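Local coordinates for protein hydroxyindole o-methyltransferase (PDB 4A6D) that catalyses transfer of a methyl group from S-adenosylmethionine to N-acetylserotonin, the reaction that yields melatonin, and works as a homodimer, at residues E141-T144 against A145-R148; G151-L154 against Q155-A159; R128-Y131 against L132-F135; A251-L254 against H255-D259; M105-Y108 against M109-S113. All coordinates share one frame; numbering follows the deposited sequence.

Contact 1: residues E141-T144 against A145-R148. With SAM (S-adenosylmethionine), chain D.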
# COMPACT_ATOMS: atom_id res chain seq x y z
N GLU A 141 3.35 -11.02 25.60
CA GLU A 141 2.35 -10.18 26.27
C GLU A 141 2.10 -9.11 25.18
O GLU A 141 3.00 -8.31 24.89
CB GLU A 141 2.92 -9.55 27.56
CG GLU A 141 3.52 -10.55 28.56
CD GLU A 141 2.58 -11.33 29.46
OE1 GLU A 141 1.36 -11.01 29.49
OE2 GLU A 141 3.07 -12.24 30.17
N LEU A 142 0.94 -9.19 24.48
CA LEU A 142 0.58 -8.34 23.33
C LEU A 142 0.85 -6.83 23.44
O LEU A 142 1.50 -6.25 22.55
CB LEU A 142 -0.85 -8.62 22.84
CG LEU A 142 -1.30 -7.98 21.52
CD1 LEU A 142 -0.33 -8.32 20.35
CD2 LEU A 142 -2.75 -8.35 21.21
N PHE A 143 0.35 -6.19 24.51
CA PHE A 143 0.48 -4.76 24.73
C PHE A 143 1.88 -4.20 25.13
O PHE A 143 2.14 -3.03 24.87
CB PHE A 143 -0.73 -4.18 25.52
CG PHE A 143 -1.94 -4.02 24.63
CD1 PHE A 143 -2.11 -2.88 23.84
CD2 PHE A 143 -2.89 -5.04 24.52
CE1 PHE A 143 -3.23 -2.74 23.01
CE2 PHE A 143 -3.99 -4.90 23.67
CZ PHE A 143 -4.16 -3.75 22.93
N THR A 144 2.80 -5.05 25.66
CA THR A 144 4.18 -4.58 25.92
C THR A 144 4.92 -4.40 24.57
O THR A 144 5.81 -3.55 24.45
CB THR A 144 4.97 -5.41 26.97
OG1 THR A 144 5.27 -6.72 26.49
CG2 THR A 144 4.28 -5.46 28.34
N ALA A 145 4.51 -5.19 23.55
CA ALA A 145 5.03 -5.11 22.18
C ALA A 145 4.42 -3.88 21.46
O ALA A 145 5.15 -3.17 20.76
CB ALA A 145 4.70 -6.38 21.42
N ILE A 146 3.09 -3.64 21.68
CA ILE A 146 2.33 -2.49 21.13
C ILE A 146 2.81 -1.16 21.79
O ILE A 146 2.97 -0.16 21.07
CB ILE A 146 0.79 -2.73 21.25
CG1 ILE A 146 0.34 -3.90 20.34
CG2 ILE A 146 -0.02 -1.46 20.99
CD1 ILE A 146 -1.07 -4.43 20.57
N TYR A 147 3.06 -1.14 23.13
CA TYR A 147 3.57 0.04 23.85
C TYR A 147 5.07 -0.15 24.18
O TYR A 147 5.48 -0.09 25.34
CB TYR A 147 2.76 0.35 25.13
CG TYR A 147 1.25 0.31 25.01
CD1 TYR A 147 0.60 0.96 23.96
CD2 TYR A 147 0.46 -0.29 25.99
CE1 TYR A 147 -0.80 0.97 23.87
CE2 TYR A 147 -0.93 -0.29 25.90
CZ TYR A 147 -1.55 0.35 24.85
OH TYR A 147 -2.93 0.36 24.76
N ARG A 148 5.88 -0.39 23.12
CA ARG A 148 7.32 -0.61 23.22
C ARG A 148 8.14 0.59 23.75
O ARG A 148 9.31 0.41 24.11
CB ARG A 148 7.90 -1.25 21.94
CG ARG A 148 7.41 -0.68 20.61
CD ARG A 148 8.00 -1.42 19.43
NE ARG A 148 7.72 -0.74 18.16
CZ ARG A 148 8.52 0.17 17.60
NH1 ARG A 148 9.66 0.52 18.19
NH2 ARG A 148 8.17 0.74 16.45
N SAM D . -11.42 1.04 23.52
CA SAM D . -10.44 1.91 22.84
C SAM D . -10.78 2.37 21.40
O SAM D . -11.49 1.65 20.73
OXT SAM D . -10.34 3.44 20.89
CB SAM D . -9.11 1.20 22.93
CG SAM D . -9.01 -0.06 22.07
SD SAM D . -7.31 -0.71 22.21
CE SAM D . -7.27 -1.80 20.84
C5' SAM D . -7.45 -2.03 23.47
C4' SAM D . -7.34 -1.31 24.82
O4' SAM D . -7.34 -2.35 25.79
C3' SAM D . -5.98 -0.53 24.98
O3' SAM D . -6.21 0.82 25.44
C2' SAM D . -5.19 -1.43 25.99
O2' SAM D . -4.24 -0.80 26.84
C1' SAM D . -6.34 -2.04 26.80
N9 SAM D . -5.96 -3.29 27.49
C8 SAM D . -5.25 -4.36 26.94
N7 SAM D . -5.10 -5.29 27.84
C5 SAM D . -5.64 -4.86 29.05
C6 SAM D . -5.75 -5.39 30.35
N6 SAM D . -5.31 -6.65 30.58
N1 SAM D . -6.41 -4.67 31.32
C2 SAM D . -6.86 -3.42 31.09
N3 SAM D . -6.75 -2.89 29.86
C4 SAM D . -6.22 -3.57 28.82
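Phe143 O takes the amide N of Tyr147 at 2.7 Å and Leu142 O takes that of Ile146, two i to i+4 bonds of the short helix 142-146, and Tyr147 then leaves helical angles. Its aromatic ring returns toward the turn just made: Tyr147 CZ lies 3.4 Å from Phe143 CD1, with the two ring planes at 41°, a slanted pairing. Both faces of the Phe143 ring are covered. Over one face comes the CD1 methyl of Ile146, a CH-pi contact 3.8 Å from the ring centroid; over the opposite face sits the ribose of S-adenosylmethionine, through its C2'. Ile146 CG1 lies beside the backbone N (chi1 -67°) and the chain runs on extended, which carries CD1 there and to 3.7 Å from Leu142 CG. In this class I-like methyltransferase the helix therefore supplies one wall of the cofactor pocket, and Phe143 CD2 also reaches C8 of the adenine at 3.4 Å. Tyr147, a known cofactor-binding residue, donates its OH to the ribose O2' at 2.7 Å, and O2' lies in the ring plane at its edge. Behind them, Phe156 of helix 150-161 packs on Phe143, Ile146 and Tyr147.

Contact 2: residues G151-L154 against Q155-A159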
# COMPACT_ATOMS: atom_id res chain seq x y z
N GLY A 151 6.54 7.41 24.03
CA GLY A 151 6.13 8.17 22.85
C GLY A 151 5.32 7.34 21.88
O GLY A 151 4.48 7.87 21.14
N GLU A 152 5.57 6.01 21.87
CA GLU A 152 4.87 5.04 21.04
C GLU A 152 3.49 4.69 21.66
O GLU A 152 2.54 4.43 20.92
CB GLU A 152 5.75 3.80 20.75
CG GLU A 152 6.82 4.08 19.68
CD GLU A 152 8.25 3.59 19.89
OE1 GLU A 152 8.43 2.49 20.45
OE2 GLU A 152 9.19 4.30 19.46
N ARG A 153 3.38 4.76 22.99
CA ARG A 153 2.11 4.55 23.69
C ARG A 153 1.20 5.78 23.51
O ARG A 153 0.01 5.61 23.24
CB ARG A 153 2.33 4.27 25.16
CG ARG A 153 1.05 3.90 25.91
CD ARG A 153 1.22 4.04 27.40
NE ARG A 153 2.32 3.22 27.91
CZ ARG A 153 3.48 3.70 28.35
NH1 ARG A 153 3.71 5.01 28.33
NH2 ARG A 153 4.41 2.88 28.80
N LEU A 154 1.78 7.02 23.59
CA LEU A 154 1.05 8.27 23.34
C LEU A 154 0.51 8.27 21.90
O LEU A 154 -0.67 8.54 21.71
CB LEU A 154 1.93 9.52 23.60
CG LEU A 154 1.28 10.90 23.32
CD1 LEU A 154 -0.03 11.09 24.11
CD2 LEU A 154 2.24 12.02 23.63
N GLN A 155 1.35 7.88 20.91
CA GLN A 155 0.95 7.80 19.51
C GLN A 155 -0.19 6.79 19.29
O GLN A 155 -1.18 7.15 18.65
CB GLN A 155 2.16 7.58 18.56
CG GLN A 155 1.82 7.15 17.11
CD GLN A 155 1.41 8.26 16.16
OE1 GLN A 155 2.13 8.58 15.20
NE2 GLN A 155 0.21 8.82 16.33
N PHE A 156 -0.08 5.57 19.86
CA PHE A 156 -1.13 4.55 19.76
C PHE A 156 -2.47 5.12 20.29
O PHE A 156 -3.50 5.04 19.61
CB PHE A 156 -0.75 3.27 20.53
CG PHE A 156 -1.75 2.14 20.41
CD1 PHE A 156 -1.74 1.29 19.31
CD2 PHE A 156 -2.73 1.95 21.39
CE1 PHE A 156 -2.68 0.25 19.20
CE2 PHE A 156 -3.68 0.91 21.28
CZ PHE A 156 -3.64 0.06 20.19
N MET A 157 -2.42 5.72 21.49
CA MET A 157 -3.55 6.32 22.20
C MET A 157 -4.19 7.47 21.44
O MET A 157 -5.42 7.58 21.43
CB MET A 157 -3.11 6.79 23.58
CG MET A 157 -2.98 5.65 24.57
SD MET A 157 -2.36 6.22 26.17
CE MET A 157 -3.74 7.29 26.69
N GLN A 158 -3.36 8.33 20.80
CA GLN A 158 -3.83 9.47 20.02
C GLN A 158 -4.48 8.94 18.75
O GLN A 158 -5.49 9.49 18.31
CB GLN A 158 -2.66 10.38 19.62
CG GLN A 158 -2.01 11.22 20.73
CD GLN A 158 -0.71 11.83 20.22
OE1 GLN A 158 0.16 11.14 19.66
NE2 GLN A 158 -0.55 13.14 20.36
N ALA A 159 -3.91 7.86 18.18
CA ALA A 159 -4.37 7.24 16.93
C ALA A 159 -5.75 6.65 17.09
O ALA A 159 -6.65 6.97 16.32
CB ALA A 159 -3.38 6.17 16.46
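Leu154 and Gln158, one helical turn apart, cross at a slant: the amide carbon CD of Gln158 lies 3.8 Å from Leu154 CG, and Gln158 CG rests 3.9 Å from Leu154 CD1. Leu154 holds its CG trans to the backbone N (chi1 178°), whereas Gln158 turns its CG beside its own N (chi1 -72°), and these choices bring the two chains together over the turn. Arg153 and Met157 behave differently. They run side by side in the same direction, and their nearest approach, Arg153 CG to Met157 SD, is a loose 4.1 Å; the guanidinium goes on to a salt bridge with Glu150. Met157 meets the backbone more closely, its CG being 3.3 Å from Arg153 O. Beneath these pairs runs the regular alpha-helical bonding of helix 150-161, from Gln155 N to Gly151 O (3.1 Å) through to Gln158 N to Leu154 O (2.8 Å). Phe156 turns to the buried side, where its ring lies behind Tyr147 and Phe143 of the cofactor pocket and stands edge-to-face with Tyr108, while Met157 and Leu154 pack against helix 212-221. Between the segments the side chains meet mainly by van der Waals contact, and the hydrogen bonds come from the backbone; the polar group of Arg153 spends its charge outside the contact.

Contact 3: residues R128-Y131 against L132-F135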
# COMPACT_ATOMS: atom_id res chain seq x y z
N ARG A 128 0.47 -16.51 12.73
CA ARG A 128 0.78 -15.71 13.92
C ARG A 128 1.31 -14.29 13.60
O ARG A 128 1.78 -14.05 12.49
CB ARG A 128 1.75 -16.49 14.87
CG ARG A 128 3.16 -16.70 14.29
CD ARG A 128 4.10 -17.36 15.28
NE ARG A 128 4.38 -18.75 14.91
CZ ARG A 128 5.58 -19.21 14.57
NH1 ARG A 128 6.63 -18.39 14.56
NH2 ARG A 128 5.74 -20.48 14.24
N ASN A 129 1.26 -13.38 14.60
CA ASN A 129 1.77 -12.01 14.48
C ASN A 129 3.31 -11.93 14.32
O ASN A 129 4.01 -12.88 14.65
CB ASN A 129 1.24 -11.11 15.57
CG ASN A 129 1.88 -11.25 16.93
OD1 ASN A 129 3.06 -10.95 17.12
ND2 ASN A 129 1.07 -11.54 17.94
N GLN A 130 3.81 -10.78 13.82
CA GLN A 130 5.22 -10.60 13.49
C GLN A 130 5.96 -9.45 14.21
O GLN A 130 6.87 -8.89 13.62
CB GLN A 130 5.40 -10.49 11.96
CG GLN A 130 4.56 -11.43 11.11
CD GLN A 130 5.02 -12.85 11.19
OE1 GLN A 130 4.55 -13.64 12.01
NE2 GLN A 130 5.91 -13.22 10.31
N TYR A 131 5.60 -9.12 15.45
CA TYR A 131 6.32 -8.04 16.16
C TYR A 131 7.81 -8.36 16.37
O TYR A 131 8.65 -7.46 16.25
CB TYR A 131 5.65 -7.71 17.50
CG TYR A 131 4.51 -6.72 17.37
CD1 TYR A 131 4.76 -5.35 17.28
CD2 TYR A 131 3.19 -7.14 17.38
CE1 TYR A 131 3.72 -4.43 17.13
CE2 TYR A 131 2.14 -6.24 17.28
CZ TYR A 131 2.40 -4.88 17.14
OH TYR A 131 1.35 -4.00 17.05
N LEU A 132 8.13 -9.64 16.66
CA LEU A 132 9.52 -10.06 16.84
C LEU A 132 10.29 -10.00 15.51
O LEU A 132 11.45 -9.58 15.50
CB LEU A 132 9.61 -11.45 17.49
CG LEU A 132 11.03 -11.85 17.97
CD1 LEU A 132 11.20 -11.59 19.46
CD2 LEU A 132 11.36 -13.29 17.62
N GLU A 133 9.64 -10.41 14.39
CA GLU A 133 10.29 -10.43 13.07
C GLU A 133 10.43 -9.05 12.45
O GLU A 133 11.28 -8.86 11.59
CB GLU A 133 9.56 -11.39 12.10
CG GLU A 133 9.47 -12.83 12.57
CD GLU A 133 8.26 -13.25 13.40
OE1 GLU A 133 7.88 -12.52 14.35
OE2 GLU A 133 7.74 -14.36 13.15
N THR A 134 9.59 -8.08 12.87
CA THR A 134 9.56 -6.71 12.34
C THR A 134 10.31 -5.72 13.21
O THR A 134 11.05 -4.90 12.67
CB THR A 134 8.10 -6.21 12.16
OG1 THR A 134 7.26 -7.25 11.66
CG2 THR A 134 8.00 -5.02 11.24
N PHE A 135 10.06 -5.74 14.54
CA PHE A 135 10.63 -4.76 15.46
C PHE A 135 11.70 -5.28 16.41
O PHE A 135 12.33 -4.48 17.11
CB PHE A 135 9.51 -4.04 16.23
CG PHE A 135 8.50 -3.33 15.36
CD1 PHE A 135 8.80 -2.12 14.74
CD2 PHE A 135 7.22 -3.87 15.18
CE1 PHE A 135 7.86 -1.47 13.95
CE2 PHE A 135 6.28 -3.21 14.39
CZ PHE A 135 6.60 -2.02 13.77
O HOH W 1 5.98 -11.68 17.29
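Thr134 reaches back one turn to the carbonyl of Gln130, the N-cap residue of helix 131-135. Its CB lies 3.3 Å from Gln130 O; beyond it OG1, turned beside its own N (chi1 -39°), donates to that oxygen at 2.6 Å from above the carbonyl plane, and the CG2 methyl lies over one face of Phe135, toward the rim. Thr134 N adds a second bond to Gln130 O, 2.9 Å, nearly in line with the C=O though bent at the hydrogen (134°). The chain of Glu133 folds back over the cap, bringing OE1 to 3.4 Å from Gln130 CA. An alanine at Gln130 would keep the carbonyl but would probably open a gap beside Asp122 and Ala123 and leave the Glu133 carboxylate with less to lie against. Tyr131 and Phe135 run alongside each other and meet rim to rim, Tyr131 CD1 to Phe135 CD2 at 3.6 Å. A water accepts from Leu132 N and donates to OD1 of Asn129, whose ND2 bonds Thr307 O. Tyr131 continues inward to substrate-binding Gln306. Gln130 O has two donors and Leu132 N a water, which probably steadies the helix start from which Tyr131 projects.

Contact 4: residues A251-L254 against H255-D259. With SAM (S-adenosylmethionine), chain D.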
# COMPACT_ATOMS: atom_id res chain seq x y z
N ALA A 251 -14.98 -1.83 23.39
CA ALA A 251 -14.76 -1.27 22.03
C ALA A 251 -13.35 -1.63 21.60
O ALA A 251 -12.38 -1.26 22.26
CB ALA A 251 -14.96 0.24 22.02
N ARG A 252 -13.25 -2.44 20.52
CA ARG A 252 -12.00 -2.93 19.95
C ARG A 252 -11.12 -3.65 20.97
O ARG A 252 -9.90 -3.49 20.99
CB ARG A 252 -11.24 -1.82 19.21
CG ARG A 252 -11.92 -1.33 17.93
CD ARG A 252 -11.83 0.17 17.92
NE ARG A 252 -10.96 0.67 16.87
CZ ARG A 252 -10.40 1.87 16.87
NH1 ARG A 252 -10.53 2.68 17.91
NH2 ARG A 252 -9.66 2.26 15.84
N VAL A 253 -11.75 -4.44 21.84
CA VAL A 253 -10.99 -5.20 22.81
C VAL A 253 -11.01 -6.64 22.33
O VAL A 253 -9.97 -7.20 22.13
CB VAL A 253 -11.54 -5.01 24.26
CG1 VAL A 253 -10.93 -6.03 25.21
CG2 VAL A 253 -11.31 -3.59 24.76
N LEU A 254 -12.20 -7.21 22.11
CA LEU A 254 -12.37 -8.62 21.71
C LEU A 254 -11.59 -9.02 20.44
O LEU A 254 -11.03 -10.12 20.37
CB LEU A 254 -13.89 -8.97 21.61
CG LEU A 254 -14.69 -8.97 22.93
CD1 LEU A 254 -16.12 -9.44 22.70
CD2 LEU A 254 -14.02 -9.85 24.01
N HIS A 255 -11.52 -8.13 19.47
CA HIS A 255 -10.79 -8.44 18.23
C HIS A 255 -9.27 -8.66 18.42
O HIS A 255 -8.65 -9.24 17.53
CB HIS A 255 -11.14 -7.44 17.11
CG HIS A 255 -10.46 -6.11 17.23
ND1 HIS A 255 -10.31 -5.28 16.13
CD2 HIS A 255 -9.89 -5.51 18.30
CE1 HIS A 255 -9.64 -4.22 16.57
NE2 HIS A 255 -9.39 -4.31 17.87
N ASP A 256 -8.69 -8.23 19.57
CA ASP A 256 -7.24 -8.37 19.83
C ASP A 256 -6.86 -9.77 20.26
O ASP A 256 -5.67 -10.10 20.28
CB ASP A 256 -6.77 -7.41 20.94
CG ASP A 256 -6.93 -5.91 20.70
OD1 ASP A 256 -6.73 -5.47 19.54
OD2 ASP A 256 -7.14 -5.17 21.70
N TRP A 257 -7.85 -10.56 20.69
CA TRP A 257 -7.62 -11.85 21.30
C TRP A 257 -8.34 -13.01 20.65
O TRP A 257 -9.39 -12.82 20.04
CB TRP A 257 -8.03 -11.80 22.78
CG TRP A 257 -7.62 -10.56 23.55
CD1 TRP A 257 -8.44 -9.56 23.99
CD2 TRP A 257 -6.29 -10.23 23.98
NE1 TRP A 257 -7.70 -8.63 24.70
CE2 TRP A 257 -6.38 -9.00 24.68
CE3 TRP A 257 -5.04 -10.87 23.88
CZ2 TRP A 257 -5.26 -8.40 25.28
CZ3 TRP A 257 -3.93 -10.28 24.49
CH2 TRP A 257 -4.04 -9.06 25.18
N ALA A 258 -7.83 -14.21 20.89
CA ALA A 258 -8.40 -15.47 20.46
C ALA A 258 -9.64 -15.82 21.35
O ALA A 258 -9.84 -15.21 22.41
CB ALA A 258 -7.35 -16.56 20.56
N ASP A 259 -10.48 -16.76 20.90
CA ASP A 259 -11.69 -17.17 21.61
C ASP A 259 -11.58 -17.44 23.09
O ASP A 259 -12.41 -16.95 23.86
CB ASP A 259 -12.41 -18.32 20.88
CG ASP A 259 -13.08 -17.89 19.59
OD1 ASP A 259 -12.79 -16.77 19.11
OD2 ASP A 259 -13.89 -18.67 19.06
N SAM D . -11.42 1.04 23.52
CA SAM D . -10.44 1.91 22.84
C SAM D . -10.78 2.37 21.40
O SAM D . -11.49 1.65 20.73
OXT SAM D . -10.34 3.44 20.89
CB SAM D . -9.11 1.20 22.93
CG SAM D . -9.01 -0.06 22.07
SD SAM D . -7.31 -0.71 22.21
CE SAM D . -7.27 -1.80 20.84
C5' SAM D . -7.45 -2.03 23.47
C4' SAM D . -7.34 -1.31 24.82
O4' SAM D . -7.34 -2.35 25.79
C3' SAM D . -5.98 -0.53 24.98
O3' SAM D . -6.21 0.82 25.44
C2' SAM D . -5.19 -1.43 25.99
O2' SAM D . -4.24 -0.80 26.84
C1' SAM D . -6.34 -2.04 26.80
N9 SAM D . -5.96 -3.29 27.49
C8 SAM D . -5.25 -4.36 26.94
N7 SAM D . -5.10 -5.29 27.84
C5 SAM D . -5.64 -4.86 29.05
C6 SAM D . -5.75 -5.39 30.35
N6 SAM D . -5.31 -6.65 30.58
N1 SAM D . -6.41 -4.67 31.32
C2 SAM D . -6.86 -3.42 31.09
N3 SAM D . -6.75 -2.89 29.86
C4 SAM D . -6.22 -3.57 28.82
O HOH W 2 -7.49 -3.06 18.92
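A single water ties three groups of this turn together: it donates to Arg252 O and to Asp256 OD1, the latter at 2.6 Å, and it sits 2.5 Å from His255 NE2. The turn follows strand 247-251 of the Rossmann-like methyltransferase fold, where the residues that hold the cofactor, bind the substrate and probably serve in catalysis follow closely. His255 is inferred to be the proton donor or acceptor. Its CG is squeezed between backbone N and carbonyl carbon (chi1 78°), a setting that lays the imidazole alongside the Arg252 side chain, with NE2 3.4 Å from Arg252 CB. The other ring nitrogen, ND1, is bonded to Glu311, which fixes how the ring is turned. Short-range bonds shape the backbone: Asp256 N to Val253 O and Trp257 N to Leu254 O, both i to i+3 as in a 3-10 turn. Arg252 bends round to the amino-acid end of S-adenosylmethionine, NH1 donating to the carboxylate O at 3.2 Å, while the ammonium N gives a bond of 2.8 Å to Ala251 O. Trp257 brings the edge of its ring toward the adenine N7. The methyl that is to be transferred, CE, lies 3.5 Å from OD2 of Asp256, a substrate-binding residue.

Contact 5: residues M105-Y108 against M109-S113. With SO4 (sulfate ion), chain F.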
# COMPACT_ATOMS: atom_id res chain seq x y z
N MET A 105 -3.79 8.38 13.39
CA MET A 105 -4.03 7.01 12.97
C MET A 105 -3.26 6.73 11.68
O MET A 105 -2.62 5.69 11.57
CB MET A 105 -5.54 6.73 12.79
CG MET A 105 -5.86 5.27 12.48
SD MET A 105 -5.31 4.13 13.77
CE MET A 105 -5.08 2.65 12.84
N LEU A 106 -3.29 7.69 10.73
CA LEU A 106 -2.59 7.60 9.45
C LEU A 106 -1.08 7.48 9.66
O LEU A 106 -0.48 6.54 9.16
CB LEU A 106 -2.97 8.75 8.54
CG LEU A 106 -4.43 8.78 8.09
CD1 LEU A 106 -4.67 9.94 7.18
CD2 LEU A 106 -4.81 7.49 7.39
N LYS A 107 -0.51 8.35 10.52
CA LYS A 107 0.89 8.31 10.92
C LYS A 107 1.20 6.96 11.59
O LYS A 107 2.23 6.37 11.31
CB LYS A 107 1.20 9.45 11.88
CG LYS A 107 1.24 10.84 11.25
CD LYS A 107 1.24 11.88 12.35
CE LYS A 107 1.50 13.26 11.83
NZ LYS A 107 1.68 14.22 12.94
N TYR A 108 0.28 6.43 12.44
CA TYR A 108 0.49 5.14 13.10
C TYR A 108 0.49 3.98 12.10
O TYR A 108 1.34 3.10 12.21
CB TYR A 108 -0.53 4.90 14.23
CG TYR A 108 -0.38 3.55 14.91
CD1 TYR A 108 0.50 3.37 15.97
CD2 TYR A 108 -1.12 2.45 14.48
CE1 TYR A 108 0.63 2.13 16.60
CE2 TYR A 108 -1.00 1.21 15.10
CZ TYR A 108 -0.12 1.05 16.16
OH TYR A 108 0.02 -0.18 16.76
N MET A 109 -0.49 3.95 11.15
CA MET A 109 -0.59 2.94 10.08
C MET A 109 0.73 2.95 9.25
O MET A 109 1.29 1.90 8.93
CB MET A 109 -1.78 3.24 9.13
CG MET A 109 -3.14 2.96 9.71
SD MET A 109 -4.39 2.95 8.40
CE MET A 109 -5.74 3.32 9.25
N GLY A 110 1.22 4.16 8.98
CA GLY A 110 2.45 4.37 8.23
C GLY A 110 3.70 3.88 8.92
O GLY A 110 4.53 3.24 8.28
N ARG A 111 3.82 4.14 10.22
CA ARG A 111 4.98 3.79 11.04
C ARG A 111 4.99 2.34 11.56
O ARG A 111 6.06 1.78 11.71
CB ARG A 111 5.16 4.79 12.21
CG ARG A 111 5.55 6.21 11.75
CD ARG A 111 5.22 7.32 12.74
NE ARG A 111 5.27 8.64 12.10
CZ ARG A 111 4.85 9.77 12.66
NH1 ARG A 111 4.33 9.77 13.88
NH2 ARG A 111 4.95 10.92 11.99
N THR A 112 3.83 1.76 11.89
CA THR A 112 3.81 0.41 12.46
C THR A 112 3.18 -0.65 11.56
O THR A 112 3.87 -1.60 11.19
CB THR A 112 3.16 0.41 13.86
OG1 THR A 112 1.83 0.89 13.70
CG2 THR A 112 3.89 1.30 14.83
N SER A 113 1.89 -0.53 11.26
CA SER A 113 1.14 -1.50 10.44
C SER A 113 1.79 -1.78 9.10
O SER A 113 1.88 -2.94 8.70
CB SER A 113 -0.30 -1.02 10.22
OG SER A 113 -0.83 -0.46 11.40
S SO4 F . 3.46 12.77 16.02
O1 SO4 F . 4.09 13.03 14.71
O2 SO4 F . 4.16 11.67 16.69
O3 SO4 F . 3.55 13.98 16.84
O4 SO4 F . 2.03 12.42 15.85
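Tyr108 O is gripped twice by Thr112, whose OG1 donates to it at 2.7 Å and whose N donates at 2.8 Å, the two arriving from opposite faces of the carbonyl plane. The hydroxyl is set for this by a first torsion that wedges OG1 between the backbone N and the carbonyl carbon (chi1 61°). There it also sits over the centre of the Tyr108 ring, 3.1 Å from CZ, and Thr112 CB makes a CH-pi contact with the same face. These turns belong to helix 103-117, which widens to a pi-type turn at 109-113 and packs on helix 7-31 and, through Leu106, Met109 and Ser113, on the second subunit of the dimer. A valine at Tyr108 would still offer the carbonyl, but it would probably leave the Thr112 side chain without the ring it lies over and take from Phe156 its edge-to-face partner. Lys107 and Arg111 run side by side on another face. The flat guanidinium of Arg111 has Lys107 CB over its centre, 3.7 Å from CZ, and its NH2 is held by Glu30 in a salt bridge. Both side chains converge on a sulfate ion, probably from the crystallisation liquor: Lys107 NZ bonds O1 at 3.2 Å, while the bonds from Arg111 NH1 are weak. Elsewhere Met105, in one of its two conformers, crosses Met109, the CE methyl of Met105 lying 3.7 Å from Met109 CG.

Along the chain the order is contact 5, 3, 1, 2, 4. Contacts 1 and 4 both touch S-adenosylmethionine; their centres are about 15 Å apart, and Phe143 and Leu142 pack on Asp256 and Trp257. Contact 2, on helix 150-161, lies behind contact 1, with Phe156 against Tyr147 and centres about 12 Å apart. The same Phe156 reaches Tyr108 of contact 5, on helix 103-117. The centres of contacts 2 and 5 are about 10 Å apart. Contact 3, on helix 131-135, leans on contact 1 through Tyr131 and Phe135, centres about 11 Å apart, and touches contact 5. The series thus carries packing from a helix at the dimer interface, through helices 131-135, 142-146 and 150-161, to the cofactor and the turn with the probable catalytic histidine beside the seven-stranded sheet.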